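Local coordinates for heme-binding protein A (Haemophilus parasuis 29755, PDB 3TPA), which probably binds glutathione as an extracellular solute-binding protein of the GbpA family, at residues D258-N270 with L490-F502. The protein carries 1 engineered substitution. Residues are numbered along the deposited sequence; the frame is centred on the assembly and turned at random.
Sequences DPQINLLEREGLN and LNKRVQGFVQNPF
Asn262 and Leu490 form an antiparallel hydrogen-bonded pair, Asn262 N to Leu490 O (2.8 Å) and Leu490 N back to Asn262 O (3.0 Å), while Lys492 N reaches Gln260 O. A type I beta turn, Asn491 to Val494, with Asn491 OD1 accepting from Arg493 N in an Asx turn, sends the backbone back along strand 261-267, on the side carrying Leu264 and Arg266. A water donates to the carbonyls of Asn491 and Val494 and accepts from Asn262 ND2. Leu264 CD1 lies 3.5 Å from Leu490 CD1 and meets the Phe497 ring at its edge. Further along, Gln499 and Arg266 run antiparallel, planes 79° apart, Gln499 OE1 3.5 Å from Arg266 CG. Arg266 bends at chi3 (-69°), laying its guanidinium against Pro501, whose CG sits 3.4 Å above the plane; NH2 also reaches Gln499 O through water. Leu269 CD1 packs 3.6 Å from Phe502 CE1. Two waters donate to Pro501 O; one also donates to Glu267 O, the other accepts from Leu269 N. Thus an inner strand of this family 5 protein's six-stranded mixed sheet holds the segment after strand 478-491 by side chains and water, the polar ends of Gln499 and Arg266 being bonded to Asn486 O and Gly49 O.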
# COMPACT_ATOMS: atom_id res chain seq x y z
N ASP A 258 8.64 25.49 -10.71
CA ASP A 258 8.95 26.38 -9.59
C ASP A 258 10.32 26.13 -9.00
O ASP A 258 10.59 25.02 -8.54
CB ASP A 258 7.90 26.23 -8.49
CG ASP A 258 6.55 26.81 -8.87
OD1 ASP A 258 6.52 27.75 -9.69
OD2 ASP A 258 5.53 26.33 -8.35
N PRO A 259 11.19 27.16 -8.99
CA PRO A 259 12.55 27.04 -8.45
C PRO A 259 12.56 26.64 -6.99
O PRO A 259 13.49 25.96 -6.56
CB PRO A 259 13.11 28.46 -8.58
CG PRO A 259 12.32 29.09 -9.68
CD PRO A 259 10.93 28.49 -9.56
N GLN A 260 11.54 27.06 -6.24
CA GLN A 260 11.50 26.82 -4.80
C GLN A 260 11.13 25.38 -4.46
O GLN A 260 11.23 24.97 -3.31
CB GLN A 260 10.52 27.75 -4.11
CG GLN A 260 10.66 29.22 -4.48
CD GLN A 260 9.60 29.69 -5.45
OE1 GLN A 260 9.29 29.02 -6.44
NE2 GLN A 260 9.02 30.85 -5.16
N ILE A 261 10.69 24.63 -5.46
CA ILE A 261 10.13 23.30 -5.24
C ILE A 261 10.94 22.20 -5.90
O ILE A 261 11.39 22.31 -7.05
CB ILE A 261 8.65 23.23 -5.72
CG1 ILE A 261 7.78 24.16 -4.86
CG2 ILE A 261 8.13 21.78 -5.67
CD1 ILE A 261 6.42 24.45 -5.46
N ASN A 262 11.14 21.13 -5.13
CA ASN A 262 11.73 19.90 -5.58
C ASN A 262 10.61 18.86 -5.58
O ASN A 262 10.29 18.28 -4.54
CB ASN A 262 12.85 19.49 -4.62
CG ASN A 262 13.42 18.11 -4.91
OD1 ASN A 262 13.32 17.60 -6.02
ND2 ASN A 262 14.02 17.51 -3.89
N LEU A 263 9.98 18.66 -6.74
CA LEU A 263 8.84 17.76 -6.84
C LEU A 263 9.29 16.33 -7.10
O LEU A 263 9.73 16.01 -8.20
CB LEU A 263 7.88 18.21 -7.95
CG LEU A 263 6.65 17.29 -8.09
CD1 LEU A 263 5.71 17.46 -6.90
CD2 LEU A 263 5.92 17.55 -9.39
N LEU A 264 9.19 15.47 -6.09
CA LEU A 264 9.51 14.05 -6.26
C LEU A 264 8.28 13.25 -6.71
O LEU A 264 7.16 13.51 -6.25
CB LEU A 264 10.05 13.46 -4.95
CG LEU A 264 11.25 14.15 -4.30
CD1 LEU A 264 11.56 13.53 -2.94
CD2 LEU A 264 12.47 14.09 -5.21
N GLU A 265 8.48 12.29 -7.61
CA GLU A 265 7.38 11.45 -8.09
C GLU A 265 7.83 10.02 -8.34
O GLU A 265 8.99 9.76 -8.63
CB GLU A 265 6.80 12.00 -9.38
CG GLU A 265 7.82 12.16 -10.51
CD GLU A 265 7.19 12.73 -11.76
OE1 GLU A 265 7.42 13.92 -12.05
OE2 GLU A 265 6.45 12.00 -12.45
N ARG A 266 6.88 9.10 -8.23
CA ARG A 266 7.09 7.72 -8.64
C ARG A 266 5.75 6.99 -8.68
O ARG A 266 4.77 7.44 -8.10
CB ARG A 266 8.07 7.01 -7.71
CG ARG A 266 7.61 6.90 -6.27
CD ARG A 266 8.61 6.07 -5.46
NE ARG A 266 8.57 4.67 -5.89
CZ ARG A 266 9.50 3.77 -5.61
NH1 ARG A 266 9.35 2.53 -6.04
NH2 ARG A 266 10.57 4.10 -4.90
N GLU A 267 5.70 5.88 -9.39
CA GLU A 267 4.46 5.14 -9.58
C GLU A 267 3.98 4.55 -8.26
O GLU A 267 4.79 4.13 -7.44
CB GLU A 267 4.66 4.05 -10.64
CG GLU A 267 5.12 4.63 -11.98
CD GLU A 267 5.38 3.57 -13.02
OE1 GLU A 267 5.93 2.51 -12.66
OE2 GLU A 267 5.05 3.78 -14.20
N GLY A 268 2.67 4.57 -8.05
CA GLY A 268 2.10 3.97 -6.87
C GLY A 268 2.06 2.47 -7.09
O GLY A 268 2.09 2.01 -8.22
N LEU A 269 1.99 1.71 -6.00
CA LEU A 269 1.88 0.26 -6.08
C LEU A 269 0.40 -0.10 -6.18
O LEU A 269 -0.19 -0.65 -5.26
CB LEU A 269 2.50 -0.39 -4.84
CG LEU A 269 3.93 0.07 -4.56
CD1 LEU A 269 4.44 -0.48 -3.22
CD2 LEU A 269 4.89 -0.29 -5.69
N ASN A 270 -0.19 0.24 -7.33
CA ASN A 270 -1.62 0.08 -7.54
C ASN A 270 -1.88 -0.18 -9.02
O ASN A 270 -0.95 -0.15 -9.82
CB ASN A 270 -2.42 1.32 -7.02
CG ASN A 270 -2.08 2.62 -7.75
OD1 ASN A 270 -1.68 2.62 -8.90
ND2 ASN A 270 -2.27 3.74 -7.07
N LEU A 490 8.50 19.04 -2.24
CA LEU A 490 9.39 19.50 -1.18
C LEU A 490 9.89 20.91 -1.43
O LEU A 490 10.13 21.30 -2.57
CB LEU A 490 10.61 18.60 -1.09
CG LEU A 490 10.44 17.13 -0.76
CD1 LEU A 490 11.77 16.43 -0.94
CD2 LEU A 490 9.91 16.98 0.66
N ASN A 491 10.11 21.66 -0.36
CA ASN A 491 10.87 22.90 -0.51
C ASN A 491 12.33 22.57 -0.81
O ASN A 491 12.84 21.54 -0.38
CB ASN A 491 10.79 23.79 0.74
CG ASN A 491 11.38 25.17 0.50
OD1 ASN A 491 12.59 25.38 0.63
ND2 ASN A 491 10.54 26.12 0.09
N LYS A 492 12.99 23.45 -1.56
CA LYS A 492 14.34 23.22 -2.06
C LYS A 492 15.36 23.01 -0.95
O LYS A 492 16.43 22.45 -1.18
CB LYS A 492 14.77 24.39 -2.96
CG LYS A 492 16.09 24.18 -3.70
CD LYS A 492 16.48 25.40 -4.53
CE LYS A 492 17.55 26.23 -3.83
NZ LYS A 492 17.98 27.42 -4.63
N ARG A 493 15.04 23.48 0.26
CA ARG A 493 15.97 23.40 1.40
C ARG A 493 16.14 21.99 1.96
O ARG A 493 17.15 21.69 2.60
CB ARG A 493 15.56 24.36 2.53
CG ARG A 493 14.58 23.79 3.55
CD ARG A 493 14.00 24.85 4.52
NE ARG A 493 14.77 25.00 5.76
CZ ARG A 493 14.25 24.99 6.99
NH1 ARG A 493 12.95 24.81 7.19
NH2 ARG A 493 15.04 25.15 8.04
N VAL A 494 15.15 21.12 1.77
CA VAL A 494 15.21 19.80 2.40
C VAL A 494 16.00 18.80 1.56
O VAL A 494 15.76 18.65 0.37
CB VAL A 494 13.81 19.25 2.82
CG1 VAL A 494 12.68 20.26 2.51
CG2 VAL A 494 13.53 17.87 2.23
N GLN A 495 16.96 18.14 2.21
CA GLN A 495 17.89 17.25 1.54
C GLN A 495 17.86 15.85 2.15
O GLN A 495 17.75 15.70 3.36
CB GLN A 495 19.32 17.78 1.67
CG GLN A 495 19.63 19.02 0.85
CD GLN A 495 20.04 18.67 -0.56
OE1 GLN A 495 19.26 18.83 -1.50
NE2 GLN A 495 21.27 18.18 -0.72
N GLY A 496 17.97 14.83 1.30
CA GLY A 496 18.13 13.47 1.77
C GLY A 496 16.82 12.73 1.97
O GLY A 496 16.79 11.62 2.52
N PHE A 497 15.73 13.36 1.54
CA PHE A 497 14.43 12.70 1.61
C PHE A 497 14.35 11.72 0.46
O PHE A 497 14.65 12.08 -0.67
CB PHE A 497 13.28 13.71 1.48
CG PHE A 497 11.91 13.08 1.59
CD1 PHE A 497 11.27 13.01 2.81
CD2 PHE A 497 11.28 12.55 0.47
CE1 PHE A 497 10.01 12.43 2.92
CE2 PHE A 497 10.02 11.98 0.57
CZ PHE A 497 9.38 11.92 1.82
N VAL A 498 13.92 10.50 0.75
CA VAL A 498 13.75 9.48 -0.28
C VAL A 498 12.28 9.08 -0.33
O VAL A 498 11.68 8.75 0.69
CB VAL A 498 14.60 8.23 0.01
CG1 VAL A 498 14.36 7.16 -1.06
CG2 VAL A 498 16.07 8.60 0.10
N GLN A 499 11.68 9.13 -1.52
CA GLN A 499 10.27 8.81 -1.63
C GLN A 499 10.10 7.33 -1.34
O GLN A 499 10.89 6.50 -1.78
CB GLN A 499 9.76 9.14 -3.03
CG GLN A 499 8.43 9.84 -3.05
CD GLN A 499 7.91 10.05 -4.45
OE1 GLN A 499 8.67 10.07 -5.41
NE2 GLN A 499 6.60 10.21 -4.58
N ASN A 500 9.05 7.00 -0.58
CA ASN A 500 8.78 5.65 -0.14
C ASN A 500 7.73 5.03 -1.08
O ASN A 500 6.71 5.64 -1.34
CB ASN A 500 8.28 5.69 1.31
CG ASN A 500 7.83 4.34 1.84
OD1 ASN A 500 7.37 3.48 1.09
ND2 ASN A 500 7.95 4.16 3.15
N PRO A 501 7.99 3.82 -1.60
CA PRO A 501 7.07 3.18 -2.56
C PRO A 501 5.63 3.08 -2.02
O PRO A 501 4.66 3.14 -2.78
CB PRO A 501 7.65 1.78 -2.75
CG PRO A 501 9.07 1.88 -2.33
CD PRO A 501 9.10 2.92 -1.24
N PHE A 502 5.50 2.95 -0.71
CA PHE A 502 4.18 2.81 -0.09
C PHE A 502 3.49 4.15 0.14
O PHE A 502 2.32 4.20 0.50
CB PHE A 502 4.29 2.01 1.21
CG PHE A 502 4.89 0.65 1.00
CD1 PHE A 502 4.14 -0.37 0.44
CD2 PHE A 502 6.22 0.41 1.32
CE1 PHE A 502 4.70 -1.63 0.22
CE2 PHE A 502 6.79 -0.85 1.11
CZ PHE A 502 6.03 -1.87 0.55
O HOH W 1 14.32 19.50 -1.87
O HOH W 2 12.20 6.47 -3.95
O HOH W 3 4.64 4.92 -4.83
O HOH W 4 2.12 2.93 -3.43